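Local coordinates for CELL WALL surface anchor family protein (Streptococcus pneumoniae, PDB 2WW8) that serves as the adhesin of the pneumococcal pilus, probably gripping host cells through an integrin-like domain carried on a stalk of immunoglobulin-like and related beta domains, at residues 653-656 with 661-664; 644-649 with 670-675; 699-702 with 706-709. One frame throughout, in Å; residues are numbered along the deposited sequence.

Contact 1 (653-656 with 661-664); sequences LYDT and IRVT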
loop_
_atom_site.group_PDB
_atom_site.type_symbol
_atom_site.label_atom_id
_atom_site.label_comp_id
_atom_site.label_asym_id
_atom_site.label_seq_id
_atom_site.Cartn_x
_atom_site.Cartn_y
_atom_site.Cartn_z
ATOM N N LEU A 653 17.875 12.407 -10.090
ATOM C CA LEU A 653 19.261 12.860 -9.955
ATOM C C LEU A 653 19.871 12.325 -8.672
ATOM O O LEU A 653 19.173 12.011 -7.680
ATOM C CB LEU A 653 19.349 14.398 -9.938
ATOM C CG LEU A 653 18.521 14.943 -11.112
ATOM C CD1 LEU A 653 18.230 16.433 -10.997
ATOM C CD2 LEU A 653 19.350 14.670 -12.457
ATOM N N TYR A 654 21.193 12.218 -8.691
ATOM C CA TYR A 654 21.858 11.689 -7.507
ATOM C C TYR A 654 23.073 12.566 -7.258
ATOM O O TYR A 654 23.964 12.622 -8.112
ATOM C CB TYR A 654 22.374 10.264 -7.697
ATOM C CG TYR A 654 23.176 9.772 -6.471
ATOM C CD1 TYR A 654 22.566 9.621 -5.216
ATOM C CD2 TYR A 654 24.522 9.480 -6.557
ATOM C CE1 TYR A 654 23.274 9.199 -4.100
ATOM C CE2 TYR A 654 25.260 9.047 -5.432
ATOM C CZ TYR A 654 24.619 8.881 -4.220
ATOM O OH TYR A 654 25.292 8.435 -3.107
ATOM N N ASP A 655 23.088 13.263 -6.124
ATOM C CA ASP A 655 24.194 14.173 -5.801
ATOM C C ASP A 655 25.199 13.331 -4.998
ATOM O O ASP A 655 24.865 12.852 -3.904
ATOM C CB ASP A 655 23.688 15.373 -4.978
ATOM C CG ASP A 655 22.490 16.127 -5.636
ATOM O OD1 ASP A 655 22.494 16.378 -6.880
ATOM O OD2 ASP A 655 21.499 16.486 -4.922
ATOM N N THR A 656 26.409 13.137 -5.527
ATOM C CA THR A 656 27.353 12.198 -4.936
ATOM C C THR A 656 27.976 12.762 -3.649
ATOM O O THR A 656 28.357 12.000 -2.766
ATOM C CB THR A 656 28.534 11.870 -5.905
ATOM O OG1 THR A 656 29.183 13.080 -6.291
ATOM C CG2 THR A 656 28.008 11.266 -7.173
ATOM N N ILE A 661 19.219 11.567 -3.503
ATOM C CA ILE A 661 18.438 11.430 -4.734
ATOM C C ILE A 661 17.471 12.610 -4.719
ATOM O O ILE A 661 16.864 12.918 -3.665
ATOM C CB ILE A 661 17.622 10.121 -4.739
ATOM C CG1 ILE A 661 18.606 8.937 -4.731
ATOM C CG2 ILE A 661 16.604 10.053 -5.939
ATOM C CD1 ILE A 661 17.941 7.613 -4.561
ATOM N N ARG A 662 17.311 13.236 -5.886
ATOM C CA ARG A 662 16.187 14.145 -6.098
ATOM C C ARG A 662 15.365 13.671 -7.299
ATOM O O ARG A 662 15.898 13.255 -8.369
ATOM C CB ARG A 662 16.662 15.591 -6.328
ATOM C CG ARG A 662 17.277 16.164 -5.058
ATOM C CD ARG A 662 18.344 17.181 -5.354
ATOM N NE ARG A 662 17.830 18.102 -6.343
ATOM C CZ ARG A 662 18.454 18.469 -7.463
ATOM N NH1 ARG A 662 19.697 18.045 -7.780
ATOM N NH2 ARG A 662 17.803 19.311 -8.250
ATOM N N VAL A 663 14.054 13.786 -7.132
ATOM C CA VAL A 663 13.179 13.604 -8.289
ATOM C C VAL A 663 12.500 14.952 -8.536
ATOM O O VAL A 663 11.805 15.473 -7.658
ATOM C CB VAL A 663 12.134 12.479 -8.072
ATOM C CG1 VAL A 663 11.223 12.363 -9.337
ATOM C CG2 VAL A 663 12.750 11.164 -7.645
ATOM N N THR A 664 12.704 15.498 -9.734
ATOM C CA THR A 664 12.163 16.780 -10.145
ATOM C C THR A 664 11.111 16.617 -11.223
ATOM O O THR A 664 11.061 15.583 -11.865
ATOM C CB THR A 664 13.294 17.730 -10.630
ATOM O OG1 THR A 664 13.869 17.174 -11.805
ATOM C CG2 THR A 664 14.442 17.949 -9.560
#
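The guanidinium of Arg-662 has Leu-653 over one face and OD1 of Asp-655 at its edge, near its plane, with the carboxylate and guanidinium planes 19° apart. Methyl CD1 of Leu-653 lies 3.9 Å from NH1 of Arg-662. On the other side of the sheet, CD1 of the Tyr-654 ring meets CG1 of Ile-661 obliquely at 4.0 Å. The Tyr-654 ring also meets that of Phe-616, their planes at about 35°.

The salt bridge is long, with OD1 of Asp-655 3.4 Å from NH1 of Arg-662, and its hydrogen bond is weak. The other oxygen, OD2 of Asp-655, forms a salt bridge with Arg-660, so the carboxylate is shared by two arginines. The Arg-662 chain bends at chi3 (48°), and its guanidinium comes to Leu-653 and Asp-655.

Leu-653 and Arg-662 are an antiparallel hydrogen-bonded pair. N of Leu-653 gives a bond of 2.8 Å to O of Arg-662. N of Arg-662 returns one of 2.9 Å to O of Leu-653. Tyr-654 and Ile-661 follow as the non-hydrogen-bonded pair.

The contact lies near the turn of the beta hairpin 651-655/660-668. Strand 651-655 is an outermost strand of its sheet. Strand 660-668 also pairs with 593-601. Tyr-654 and Ile-661 both pack on Leu-608 of strand 606-608, and Ile-661 also reaches Tyr-678 of strand 673-682.

Contact 2 (644-649 with 670-675); sequences GGLLKN and TDEKVT
Leu-646 lays its two methyl groups against the side chain of Glu-672. CD2 of Leu-646 sits 3.5 Å from CD of Glu-672 and 3.6 Å from each of OE1 and OE2 of Glu-672. CD1 of Leu-646 touches nearer the backbone, 3.9 Å from CB of Glu-672. The two side chains cross obliquely. The Glu-672 chain is extended beyond CG, and CD2 of Leu-646 touches it from CB to the carboxylate. This is van der Waals contact, with no hydrogen bond between the segments. The carboxylate finds its polar partners elsewhere: OE1 accepts a hydrogen bond from N of Gly-669 and forms a salt bridge with Lys-591.

Leu-647 makes the second, more buried touch. Its CD2 rests 3.8 Å from CG2 of Val-674 and 4.1 Å from CG1 of Val-674. One leucine methyl thus meets both valine branches. CG anti to the carbonyl carbon (chi1 -59°) and an anti chi2 of -178° carry CD2 of Leu-647 to Val-674.

The two leucines form a short 3-10 segment. N of Leu-647 bonds to O of Gly-644 at 2.9 Å, and N of Lys-648 bonds to O of Gly-645.

The segment belongs to the loop between strands 635-637 and 651-655. It packs against Glu-672 and Val-674. Leu-623 of strand 621-625 touches both Leu-647 and Val-674, while Leu-668 of strand 660-668 touches Leu-646 and Val-674. The contact therefore brings the loop against residues from three strands.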
loop_
_atom_site.group_PDB
_atom_site.type_symbol
_atom_site.label_atom_id
_atom_site.label_comp_id
_atom_site.label_asym_id
_atom_site.label_seq_id
_atom_site.Cartn_x
_atom_site.Cartn_y
_atom_site.Cartn_z
ATOM N N GLY A 644 5.511 10.019 -23.015
ATOM C CA GLY A 644 6.101 10.064 -21.682
ATOM C C GLY A 644 5.110 10.382 -20.578
ATOM O O GLY A 644 5.500 10.302 -19.426
ATOM N N GLY A 645 3.866 10.724 -20.907
ATOM C CA GLY A 645 2.798 10.891 -19.941
ATOM C C GLY A 645 3.180 11.700 -18.710
ATOM O O GLY A 645 3.815 12.758 -18.792
ATOM N N LEU A 646 2.783 11.215 -17.545
ATOM C CA LEU A 646 3.076 11.921 -16.285
ATOM C C LEU A 646 4.586 12.160 -16.059
ATOM O O LEU A 646 5.015 13.070 -15.343
ATOM C CB LEU A 646 2.495 11.097 -15.131
ATOM C CG LEU A 646 0.941 10.983 -15.162
ATOM C CD1 LEU A 646 0.592 9.990 -14.118
ATOM C CD2 LEU A 646 0.237 12.333 -14.855
ATOM N N LEU A 647 5.429 11.361 -16.695
ATOM C CA LEU A 647 6.887 11.485 -16.453
ATOM C C LEU A 647 7.616 12.325 -17.502
ATOM O O LEU A 647 8.848 12.415 -17.492
ATOM C CB LEU A 647 7.520 10.079 -16.299
ATOM C CG LEU A 647 6.918 9.276 -15.149
ATOM C CD1 LEU A 647 7.625 7.932 -15.053
ATOM C CD2 LEU A 647 6.997 10.063 -13.779
ATOM N N LYS A 648 6.838 12.956 -18.379
ATOM C CA LYS A 648 7.390 13.708 -19.524
ATOM C C LYS A 648 8.531 14.647 -19.078
ATOM O O LYS A 648 9.536 14.818 -19.774
ATOM C CB LYS A 648 6.217 14.511 -20.126
ATOM C CG LYS A 648 6.582 15.410 -21.247
ATOM C CD LYS A 648 5.299 16.121 -21.722
ATOM C CE LYS A 648 4.256 15.122 -22.152
ATOM N NZ LYS A 648 3.401 15.763 -23.153
ATOM N N ASN A 649 8.403 15.255 -17.896
ATOM C CA ASN A 649 9.410 16.214 -17.442
ATOM C C ASN A 649 10.107 15.768 -16.162
ATOM O O ASN A 649 10.770 16.603 -15.499
ATOM C CB ASN A 649 8.757 17.624 -17.287
ATOM C CG ASN A 649 8.335 18.235 -18.631
ATOM O OD1 ASN A 649 7.171 18.604 -18.880
ATOM N ND2 ASN A 649 9.290 18.313 -19.525
ATOM N N THR A 670 -5.593 14.206 -9.281
ATOM C CA THR A 670 -6.296 13.118 -8.608
ATOM C C THR A 670 -6.055 11.815 -9.374
ATOM O O THR A 670 -6.109 11.831 -10.592
ATOM C CB THR A 670 -7.807 13.497 -8.613
ATOM O OG1 THR A 670 -8.027 14.533 -7.637
ATOM C CG2 THR A 670 -8.696 12.288 -8.314
ATOM N N ASP A 671 -5.787 10.707 -8.703
ATOM C CA ASP A 671 -5.561 9.405 -9.326
ATOM C C ASP A 671 -4.308 9.354 -10.206
ATOM O O ASP A 671 -4.218 8.452 -11.029
ATOM C CB ASP A 671 -6.784 8.853 -10.084
ATOM C CG ASP A 671 -7.970 8.522 -9.138
ATOM O OD1 ASP A 671 -7.744 8.008 -8.017
ATOM O OD2 ASP A 671 -9.153 8.781 -9.483
ATOM N N GLU A 672 -3.362 10.274 -10.033
ATOM C CA GLU A 672 -2.104 10.260 -10.762
ATOM C C GLU A 672 -1.055 9.983 -9.735
ATOM O O GLU A 672 -0.894 10.756 -8.771
ATOM C CB GLU A 672 -1.849 11.612 -11.479
ATOM C CG GLU A 672 -2.965 11.823 -12.525
ATOM C CD GLU A 672 -2.836 13.042 -13.433
ATOM O OE1 GLU A 672 -2.310 14.122 -13.027
ATOM O OE2 GLU A 672 -3.316 12.896 -14.593
ATOM N N LYS A 673 -0.286 8.922 -9.963
ATOM C CA LYS A 673 0.623 8.477 -8.939
ATOM C C LYS A 673 1.961 8.039 -9.530
ATOM O O LYS A 673 1.988 7.359 -10.551
ATOM C CB LYS A 673 -0.028 7.364 -8.189
ATOM C CG LYS A 673 0.836 6.724 -7.046
ATOM C CD LYS A 673 -0.123 5.657 -6.441
ATOM C CE LYS A 673 0.384 5.036 -5.134
ATOM N NZ LYS A 673 -0.085 3.593 -4.923
ATOM N N VAL A 674 3.065 8.465 -8.927
ATOM C CA VAL A 674 4.413 8.093 -9.422
ATOM C C VAL A 674 5.068 7.234 -8.339
ATOM O O VAL A 674 4.803 7.487 -7.145
ATOM C CB VAL A 674 5.239 9.387 -9.556
ATOM C CG1 VAL A 674 6.713 9.116 -9.830
ATOM C CG2 VAL A 674 4.658 10.147 -10.766
ATOM N N THR A 675 5.895 6.273 -8.766
ATOM C CA THR A 675 6.655 5.341 -7.894
ATOM C C THR A 675 8.146 5.359 -8.217
ATOM O O THR A 675 8.542 5.244 -9.394
ATOM C CB THR A 675 6.136 3.902 -8.085
ATOM O OG1 THR A 675 4.722 3.895 -7.861
ATOM C CG2 THR A 675 6.815 2.865 -7.135
#

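Contact 3 (699-702 with 706-709); sequences TLHP and EQNT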
loop_
_atom_site.group_PDB
_atom_site.type_symbol
_atom_site.label_atom_id
_atom_site.label_comp_id
_atom_site.label_asym_id
_atom_site.label_seq_id
_atom_site.Cartn_x
_atom_site.Cartn_y
_atom_site.Cartn_z
ATOM N N THR A 699 11.487 14.598 1.743
ATOM C CA THR A 699 10.471 15.662 1.611
ATOM C C THR A 699 9.887 15.664 0.215
ATOM O O THR A 699 10.540 15.282 -0.782
ATOM C CB THR A 699 11.018 17.088 1.972
ATOM O OG1 THR A 699 12.068 17.483 1.058
ATOM C CG2 THR A 699 11.644 17.072 3.382
ATOM N N LEU A 700 8.638 16.108 0.165
ATOM C CA LEU A 700 8.012 16.494 -1.086
ATOM C C LEU A 700 7.772 17.999 -1.027
ATOM O O LEU A 700 7.164 18.504 -0.044
ATOM C CB LEU A 700 6.658 15.771 -1.197
ATOM C CG LEU A 700 5.742 16.306 -2.323
ATOM C CD1 LEU A 700 6.368 16.059 -3.691
ATOM C CD2 LEU A 700 4.336 15.663 -2.212
ATOM N N HIS A 701 8.252 18.736 -2.030
ATOM C CA HIS A 701 7.791 20.124 -2.209
ATOM C C HIS A 701 6.734 19.956 -3.308
ATOM O O HIS A 701 7.114 19.709 -4.442
ATOM C CB HIS A 701 8.883 21.076 -2.727
ATOM C CG HIS A 701 9.898 21.438 -1.686
ATOM N ND1 HIS A 701 10.882 20.566 -1.271
ATOM C CD2 HIS A 701 10.089 22.580 -0.980
ATOM C CE1 HIS A 701 11.629 21.144 -0.343
ATOM N NE2 HIS A 701 11.183 22.378 -0.166
ATOM N N PRO A 702 5.425 20.095 -2.981
ATOM C CA PRO A 702 4.430 19.888 -4.037
ATOM C C PRO A 702 4.548 20.871 -5.194
ATOM O O PRO A 702 4.109 20.536 -6.285
ATOM C CB PRO A 702 3.066 20.149 -3.315
ATOM C CG PRO A 702 3.360 19.793 -1.898
ATOM C CD PRO A 702 4.787 20.309 -1.672
ATOM N N GLU A 706 6.020 27.241 -4.458
ATOM C CA GLU A 706 5.975 27.420 -3.009
ATOM C C GLU A 706 7.141 26.705 -2.317
ATOM O O GLU A 706 7.054 25.562 -1.833
ATOM C CB GLU A 706 4.650 26.909 -2.460
ATOM C CG GLU A 706 3.362 27.415 -3.120
ATOM C CD GLU A 706 2.110 26.929 -2.339
ATOM O OE1 GLU A 706 2.274 26.326 -1.237
ATOM O OE2 GLU A 706 0.952 27.141 -2.811
ATOM N N GLN A 707 8.273 27.369 -2.230
ATOM C CA GLN A 707 9.434 26.794 -1.538
ATOM C C GLN A 707 9.368 26.517 -0.013
ATOM O O GLN A 707 10.204 25.793 0.589
ATOM C CB GLN A 707 10.559 27.807 -1.733
ATOM C CG GLN A 707 11.839 27.270 -1.152
ATOM C CD GLN A 707 12.399 26.373 -2.206
ATOM O OE1 GLN A 707 12.918 25.273 -1.961
ATOM N NE2 GLN A 707 12.235 26.841 -3.430
ATOM N N ASN A 708 8.395 27.114 0.667
ATOM C CA ASN A 708 8.261 26.778 2.073
ATOM C C ASN A 708 7.147 25.809 2.397
ATOM O O ASN A 708 6.830 25.676 3.582
ATOM C CB ASN A 708 8.005 28.040 2.901
ATOM C CG ASN A 708 9.210 28.964 2.915
ATOM O OD1 ASN A 708 9.064 30.184 2.869
ATOM N ND2 ASN A 708 10.407 28.393 2.954
ATOM N N THR A 709 6.493 25.231 1.397
ATOM C CA THR A 709 5.537 24.146 1.633
ATOM C C THR A 709 6.246 22.839 1.420
ATOM O O THR A 709 6.610 22.518 0.298
ATOM C CB THR A 709 4.307 24.247 0.707
ATOM O OG1 THR A 709 3.729 25.514 0.982
ATOM C CG2 THR A 709 3.308 23.175 1.030
#
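His-701 and Pro-702 meet the turn 706-709 mainly through backbone carbonyl oxygens. The closer-packed part centres on O of Thr-709. This oxygen lies 3.5 Å from CD of Pro-702 and 3.7 Å from CA of His-701. It approaches the His-701 ring obliquely. CG2 of Thr-709 comes within 4.2 Å of CD of Pro-702. Pro-702 is buried here, and its side chain also touches Glu-186 and Arg-711.

The other part lies towards solvent, where Gln-707 is exposed and His-701 partly so. CG of His-701 lies anti to the carbonyl carbon (chi1 -74°), and the far edge of the ring reaches the turn. O of Gln-707 meets the ring edge in its plane, 3.6 Å from CD2 of His-701. The side-chain amide of Gln-707 also comes close, with OE1 3.8 Å from NE2 of His-701. Its plane is turned 50° from the imidazole. A bend at chi2 (82°) brings this amide back, although the first bond of Gln-707 points away from the strand. No hydrogen bond joins the two segments.

The turn has bonds of its own. N of Thr-709 reaches O of Glu-706 at 3.3 Å, and OG1 of Thr-709 gives a hydrogen bond of 2.8 Å to OE1 of Glu-706. The second bond ties the side chains at the first and last turn positions.

Residues 706-709 form a type I beta turn, set in the connection between antiparallel strands 699-701 and 711-712 of the Ig-like domain.

How the contacts relate
All three contacts belong to the Ig-like domain of the tip pilin family. Followed from the N terminus, the chain first meets 644-649, the opening side of contact 2. It then runs through the hairpin 651-655/660-668, where contact 1 closes a short loop. Contact 2 closes at 670-675, so contact 1 is nested inside it. Contact 3 comes later in series and closes the short loop after strand 699-701. Contacts 1 and 3 reach the same five-stranded antiparallel sheet, with strands 660-668 and 699-701 flanking strand 593-601. Contact 2 ties a loop to segment 670-675. The centres are 16 to 18 Å apart.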